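Local coordinates for single-strand DNA-binding protein (Agrobacterium tumefaciens, PDB 3BTP) that binds single-stranded DNA whatever its sequence and mediates nuclear uptake of the T-DNA strand during Agrobacterium transformation of its host, at residues K391-G403 against P409-L423. Sequence-based numbering, arbitrary orientation.
Sequences KLWDRVQVLARDG and PSRLEYSDPEHFTQL
R401, just past the end of strand 396-399, runs its side chain past H419 to D416. Its CA already sits over the centre of the H419 ring, a CH-pi contact 3.7 Å from the centroid. R401 CB lies 3.9 Å from H419 CG and close to D416 OD2, which CD also passes. With CG anti to the backbone N (chi1 -171°) and a bend at chi3, the chain turns its guanidinium side-on to the carboxylate, the two planes only 4° apart. R401 NE meets D416 OD2 and R401 NH2 meets D416 OD1, both at 2.9 Å, nearly straight and on syn lone pairs; NH2 also lies near H419 CB. A water joins R401 N to D416 OD2, while D416, N-cap of helix 417-427, also takes H419 N on OD1 from above its carboxylate plane. At the ring edge, H419 NE2 donates in plane to L399 O at 3.0 Å. Deeper in, V398 places CG2 on L412 CD2 (3.7 Å) and CG1 on L423 CD2; V396 CG1 rests on P409 CG. Both helices thus pack on strand 396-399 of the closed antiparallel barrel, between strands 405-407 and 349-352, and the positive charge of R401 probably stabilises the ionised form of D416.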
loop_
_atom_site.group_PDB
_atom_site.type_symbol
_atom_site.label_atom_id
_atom_site.label_comp_id
_atom_site.label_asym_id
_atom_site.label_seq_id
_atom_site.Cartn_x
_atom_site.Cartn_y
_atom_site.Cartn_z
ATOM N N LYS A 391 -22.560 -9.872 6.673
ATOM C CA LYS A 391 -23.307 -8.654 6.256
ATOM C C LYS A 391 -22.645 -8.003 5.005
ATOM O O LYS A 391 -21.536 -8.378 4.606
ATOM C CB LYS A 391 -23.401 -7.634 7.401
ATOM C CG LYS A 391 -24.033 -8.201 8.726
ATOM C CD LYS A 391 -23.349 -7.563 9.940
ATOM C CE LYS A 391 -24.241 -7.553 11.137
ATOM N NZ LYS A 391 -24.057 -8.866 11.832
ATOM N N LEU A 392 -23.344 -7.064 4.401
ATOM C CA LEU A 392 -22.845 -6.297 3.274
ATOM C C LEU A 392 -22.615 -7.210 2.025
ATOM O O LEU A 392 -21.844 -6.866 1.175
ATOM C CB LEU A 392 -21.542 -5.556 3.683
ATOM C CG LEU A 392 -21.409 -4.637 4.948
ATOM C CD1 LEU A 392 -20.027 -4.037 5.077
ATOM C CD2 LEU A 392 -22.415 -3.524 4.932
ATOM N N TRP A 393 -23.281 -8.369 1.971
ATOM C CA TRP A 393 -23.179 -9.319 0.876
ATOM C C TRP A 393 -23.720 -8.732 -0.408
ATOM O O TRP A 393 -23.364 -9.256 -1.490
ATOM C CB TRP A 393 -23.957 -10.626 1.185
ATOM C CG TRP A 393 -25.373 -10.387 1.686
ATOM C CD1 TRP A 393 -25.764 -10.379 2.999
ATOM C CD2 TRP A 393 -26.562 -10.037 0.923
ATOM N NE1 TRP A 393 -27.112 -10.099 3.110
ATOM C CE2 TRP A 393 -27.630 -9.884 1.861
ATOM C CE3 TRP A 393 -26.848 -9.923 -0.448
ATOM C CZ2 TRP A 393 -28.978 -9.607 1.466
ATOM C CZ3 TRP A 393 -28.163 -9.609 -0.851
ATOM C CH2 TRP A 393 -29.218 -9.442 0.113
ATOM N N ASP A 394 -24.580 -7.702 -0.343
ATOM C CA ASP A 394 -25.033 -7.080 -1.585
ATOM C C ASP A 394 -23.989 -6.088 -2.183
ATOM O O ASP A 394 -24.186 -5.527 -3.273
ATOM C CB ASP A 394 -26.350 -6.356 -1.407
ATOM C CG ASP A 394 -26.184 -5.105 -0.591
ATOM O OD1 ASP A 394 -25.777 -5.242 0.613
ATOM O OD2 ASP A 394 -26.452 -4.004 -1.146
ATOM N N ARG A 395 -22.865 -5.907 -1.482
ATOM C CA ARG A 395 -21.811 -5.074 -2.002
ATOM C C ARG A 395 -20.572 -5.941 -2.426
ATOM O O ARG A 395 -19.578 -5.439 -2.879
ATOM C CB ARG A 395 -21.493 -4.039 -0.918
ATOM C CG ARG A 395 -22.490 -2.914 -0.862
ATOM C CD ARG A 395 -22.170 -1.932 0.253
ATOM N NE ARG A 395 -23.008 -0.721 0.084
ATOM C CZ ARG A 395 -22.649 0.438 -0.475
ATOM N NH1 ARG A 395 -21.404 0.644 -0.948
ATOM N NH2 ARG A 395 -23.540 1.428 -0.524
ATOM N N VAL A 396 -20.690 -7.248 -2.315
ATOM C CA VAL A 396 -19.581 -8.170 -2.552
ATOM C C VAL A 396 -19.707 -8.798 -3.937
ATOM O O VAL A 396 -20.830 -9.139 -4.336
ATOM C CB VAL A 396 -19.541 -9.283 -1.449
ATOM C CG1 VAL A 396 -18.593 -10.409 -1.811
ATOM C CG2 VAL A 396 -19.161 -8.645 -0.075
ATOM N N GLN A 397 -18.548 -8.903 -4.623
ATOM C CA GLN A 397 -18.336 -9.491 -5.983
ATOM C C GLN A 397 -17.281 -10.523 -5.784
ATOM O O GLN A 397 -16.376 -10.271 -5.040
ATOM C CB GLN A 397 -17.682 -8.505 -6.968
ATOM C CG GLN A 397 -18.669 -7.580 -7.596
ATOM C CD GLN A 397 -18.053 -6.677 -8.685
ATOM O OE1 GLN A 397 -17.021 -5.989 -8.510
ATOM N NE2 GLN A 397 -18.663 -6.718 -9.816
ATOM N N VAL A 398 -17.396 -11.665 -6.454
ATOM C CA VAL A 398 -16.435 -12.757 -6.332
ATOM C C VAL A 398 -16.016 -13.171 -7.756
ATOM O O VAL A 398 -16.821 -13.122 -8.705
ATOM C CB VAL A 398 -17.016 -13.962 -5.477
ATOM C CG1 VAL A 398 -17.134 -13.549 -3.966
ATOM C CG2 VAL A 398 -18.377 -14.344 -6.016
ATOM N N LEU A 399 -14.728 -13.513 -7.891
ATOM C CA LEU A 399 -14.146 -13.910 -9.173
ATOM C C LEU A 399 -14.516 -15.386 -9.625
ATOM O O LEU A 399 -14.348 -16.301 -8.861
ATOM C CB LEU A 399 -12.644 -13.779 -9.113
ATOM C CG LEU A 399 -11.954 -13.654 -10.456
ATOM C CD1 LEU A 399 -12.442 -12.423 -11.281
ATOM C CD2 LEU A 399 -10.396 -13.710 -10.203
ATOM N N ALA A 400 -15.042 -15.554 -10.856
ATOM C CA ALA A 400 -15.237 -16.854 -11.503
ATOM C C ALA A 400 -13.956 -17.671 -11.538
ATOM O O ALA A 400 -12.855 -17.138 -11.496
ATOM C CB ALA A 400 -15.724 -16.651 -12.941
ATOM N N ARG A 401 -14.105 -18.968 -11.715
ATOM C CA ARG A 401 -12.962 -19.891 -11.807
ATOM C C ARG A 401 -12.012 -19.538 -12.941
ATOM O O ARG A 401 -10.795 -19.674 -12.793
ATOM C CB ARG A 401 -13.483 -21.294 -12.027
ATOM C CG ARG A 401 -12.442 -22.432 -11.943
ATOM C CD ARG A 401 -13.078 -23.695 -12.546
ATOM N NE ARG A 401 -14.045 -24.247 -11.606
ATOM C CZ ARG A 401 -13.825 -25.269 -10.785
ATOM N NH1 ARG A 401 -12.667 -25.894 -10.758
ATOM N NH2 ARG A 401 -14.769 -25.639 -9.940
ATOM N N ASP A 402 -12.571 -19.118 -14.074
ATOM C CA ASP A 402 -11.754 -18.687 -15.208
ATOM C C ASP A 402 -10.970 -17.367 -15.079
ATOM O O ASP A 402 -10.180 -17.080 -15.961
ATOM C CB ASP A 402 -12.549 -18.710 -16.505
ATOM C CG ASP A 402 -13.534 -17.540 -16.672
ATOM O OD1 ASP A 402 -13.631 -16.480 -15.911
ATOM O OD2 ASP A 402 -14.247 -17.703 -17.707
ATOM N N GLY A 403 -11.193 -16.583 -14.008
ATOM C CA GLY A 403 -10.401 -15.380 -13.720
ATOM C C GLY A 403 -10.865 -14.142 -14.421
ATOM O O GLY A 403 -10.205 -13.104 -14.364
ATOM N N PRO A 409 -21.929 -13.451 -4.919
ATOM C CA PRO A 409 -21.661 -14.736 -4.261
ATOM C C PRO A 409 -22.749 -15.818 -4.441
ATOM O O PRO A 409 -22.390 -16.998 -4.643
ATOM C CB PRO A 409 -21.504 -14.333 -2.758
ATOM C CG PRO A 409 -21.244 -12.835 -2.814
ATOM C CD PRO A 409 -21.938 -12.308 -3.983
ATOM N N SER A 410 -24.038 -15.436 -4.394
ATOM C CA SER A 410 -25.121 -16.425 -4.732
ATOM C C SER A 410 -25.031 -16.961 -6.138
ATOM O O SER A 410 -25.034 -18.162 -6.341
ATOM C CB SER A 410 -26.543 -15.938 -4.355
ATOM O OG SER A 410 -26.970 -14.839 -5.168
ATOM N N ARG A 411 -24.866 -16.085 -7.109
ATOM C CA ARG A 411 -24.601 -16.538 -8.519
ATOM C C ARG A 411 -23.450 -17.505 -8.666
ATOM O O ARG A 411 -23.548 -18.470 -9.424
ATOM C CB ARG A 411 -24.417 -15.345 -9.433
ATOM C CG ARG A 411 -24.251 -15.717 -10.930
ATOM C CD ARG A 411 -25.400 -16.615 -11.456
ATOM N NE ARG A 411 -26.686 -15.907 -11.416
ATOM C CZ ARG A 411 -27.862 -16.455 -11.771
ATOM N NH1 ARG A 411 -27.935 -17.764 -12.219
ATOM N NH2 ARG A 411 -28.977 -15.716 -11.648
ATOM N N LEU A 412 -22.361 -17.291 -7.907
ATOM C CA LEU A 412 -21.197 -18.164 -8.013
ATOM C C LEU A 412 -21.463 -19.444 -7.256
ATOM O O LEU A 412 -21.136 -20.537 -7.713
ATOM C CB LEU A 412 -19.891 -17.479 -7.463
ATOM C CG LEU A 412 -18.658 -18.413 -7.545
ATOM C CD1 LEU A 412 -18.339 -18.799 -8.970
ATOM C CD2 LEU A 412 -17.385 -17.829 -6.878
ATOM N N GLU A 413 -22.005 -19.322 -6.055
ATOM C CA GLU A 413 -22.448 -20.516 -5.355
ATOM C C GLU A 413 -23.315 -21.436 -6.245
ATOM O O GLU A 413 -23.081 -22.658 -6.315
ATOM C CB GLU A 413 -23.240 -20.137 -4.113
ATOM C CG GLU A 413 -23.078 -21.205 -3.076
ATOM C CD GLU A 413 -24.301 -21.406 -2.225
ATOM O OE1 GLU A 413 -25.187 -20.510 -2.103
ATOM O OE2 GLU A 413 -24.382 -22.500 -1.659
ATOM N N TYR A 414 -24.311 -20.820 -6.909
ATOM C CA TYR A 414 -25.179 -21.506 -7.811
ATOM C C TYR A 414 -24.404 -22.070 -8.986
ATOM O O TYR A 414 -24.474 -23.252 -9.242
ATOM C CB TYR A 414 -26.276 -20.590 -8.319
ATOM C CG TYR A 414 -27.276 -21.298 -9.182
ATOM C CD1 TYR A 414 -28.230 -22.163 -8.615
ATOM C CD2 TYR A 414 -27.294 -21.111 -10.576
ATOM C CE1 TYR A 414 -29.155 -22.837 -9.418
ATOM C CE2 TYR A 414 -28.222 -21.805 -11.408
ATOM C CZ TYR A 414 -29.135 -22.641 -10.804
ATOM O OH TYR A 414 -30.061 -23.320 -11.578
ATOM N N SER A 415 -23.689 -21.231 -9.720
ATOM C CA SER A 415 -23.174 -21.673 -10.995
ATOM C C SER A 415 -21.908 -22.572 -10.900
ATOM O O SER A 415 -21.620 -23.291 -11.865
ATOM C CB SER A 415 -22.956 -20.473 -11.968
ATOM O OG SER A 415 -21.749 -19.716 -11.653
ATOM N N ASP A 416 -21.165 -22.513 -9.786
ATOM C CA ASP A 416 -19.919 -23.276 -9.593
ATOM C C ASP A 416 -19.622 -23.495 -8.101
ATOM O O ASP A 416 -18.700 -22.861 -7.542
ATOM C CB ASP A 416 -18.758 -22.549 -10.283
ATOM C CG ASP A 416 -17.466 -23.357 -10.337
ATOM O OD1 ASP A 416 -17.286 -24.353 -9.559
ATOM O OD2 ASP A 416 -16.580 -22.923 -11.144
ATOM N N PRO A 417 -20.427 -24.389 -7.442
ATOM C CA PRO A 417 -20.416 -24.512 -5.958
ATOM C C PRO A 417 -19.054 -24.840 -5.417
ATOM O O PRO A 417 -18.647 -24.254 -4.376
ATOM C CB PRO A 417 -21.424 -25.654 -5.649
ATOM C CG PRO A 417 -21.697 -26.329 -6.977
ATOM C CD PRO A 417 -21.421 -25.296 -8.061
ATOM N N GLU A 418 -18.308 -25.687 -6.140
ATOM C CA GLU A 418 -16.926 -26.053 -5.712
ATOM C C GLU A 418 -15.934 -24.895 -5.681
ATOM O O GLU A 418 -15.168 -24.746 -4.744
ATOM C CB GLU A 418 -16.339 -27.163 -6.582
ATOM C CG GLU A 418 -16.938 -28.553 -6.281
ATOM C CD GLU A 418 -16.805 -28.934 -4.798
ATOM O OE1 GLU A 418 -15.647 -28.857 -4.275
ATOM O OE2 GLU A 418 -17.849 -29.268 -4.150
ATOM N N HIS A 419 -15.887 -24.111 -6.747
ATOM C CA HIS A 419 -15.023 -22.942 -6.730
ATOM C C HIS A 419 -15.522 -21.946 -5.641
ATOM O O HIS A 419 -14.728 -21.327 -4.952
ATOM C CB HIS A 419 -15.014 -22.274 -8.107
ATOM C CG HIS A 419 -14.173 -21.056 -8.159
ATOM N ND1 HIS A 419 -12.801 -21.088 -7.966
ATOM C CD2 HIS A 419 -14.501 -19.762 -8.359
ATOM C CE1 HIS A 419 -12.321 -19.867 -8.064
ATOM N NE2 HIS A 419 -13.331 -19.051 -8.326
ATOM N N PHE A 420 -16.835 -21.755 -5.539
ATOM C CA PHE A 420 -17.392 -20.879 -4.485
ATOM C C PHE A 420 -16.845 -21.164 -3.084
ATOM O O PHE A 420 -16.464 -20.225 -2.383
ATOM C CB PHE A 420 -18.925 -20.977 -4.443
ATOM C CG PHE A 420 -19.582 -20.153 -3.341
ATOM C CD1 PHE A 420 -19.676 -18.760 -3.445
ATOM C CD2 PHE A 420 -20.155 -20.787 -2.212
ATOM C CE1 PHE A 420 -20.316 -17.979 -2.410
ATOM C CE2 PHE A 420 -20.772 -20.051 -1.206
ATOM C CZ PHE A 420 -20.884 -18.638 -1.299
ATOM N N THR A 421 -16.826 -22.459 -2.700
ATOM C CA THR A 421 -16.419 -22.887 -1.371
ATOM C C THR A 421 -14.936 -22.689 -1.168
ATOM O O THR A 421 -14.533 -22.239 -0.113
ATOM C CB THR A 421 -16.853 -24.396 -1.003
ATOM O OG1 THR A 421 -18.267 -24.556 -1.202
ATOM C CG2 THR A 421 -16.546 -24.711 0.536
ATOM N N GLN A 422 -14.135 -23.009 -2.184
ATOM C CA GLN A 422 -12.698 -22.725 -2.137
ATOM C C GLN A 422 -12.306 -21.198 -2.068
ATOM O O GLN A 422 -11.426 -20.773 -1.284
ATOM C CB GLN A 422 -12.065 -23.367 -3.366
ATOM C CG GLN A 422 -11.838 -24.866 -3.209
ATOM C CD GLN A 422 -11.898 -25.567 -4.550
ATOM O OE1 GLN A 422 -11.367 -25.062 -5.545
ATOM N NE2 GLN A 422 -12.593 -26.712 -4.601
ATOM N N LEU A 423 -12.987 -20.387 -2.886
ATOM C CA LEU A 423 -12.747 -18.955 -2.938
ATOM C C LEU A 423 -13.104 -18.341 -1.586
ATOM O O LEU A 423 -12.388 -17.500 -1.058
ATOM C CB LEU A 423 -13.616 -18.312 -3.995
ATOM C CG LEU A 423 -13.319 -16.856 -4.200
ATOM C CD1 LEU A 423 -13.339 -16.589 -5.732
ATOM C CD2 LEU A 423 -14.350 -15.968 -3.393
HETATM O O HOH W 1 -16.823 -20.376 -12.029
#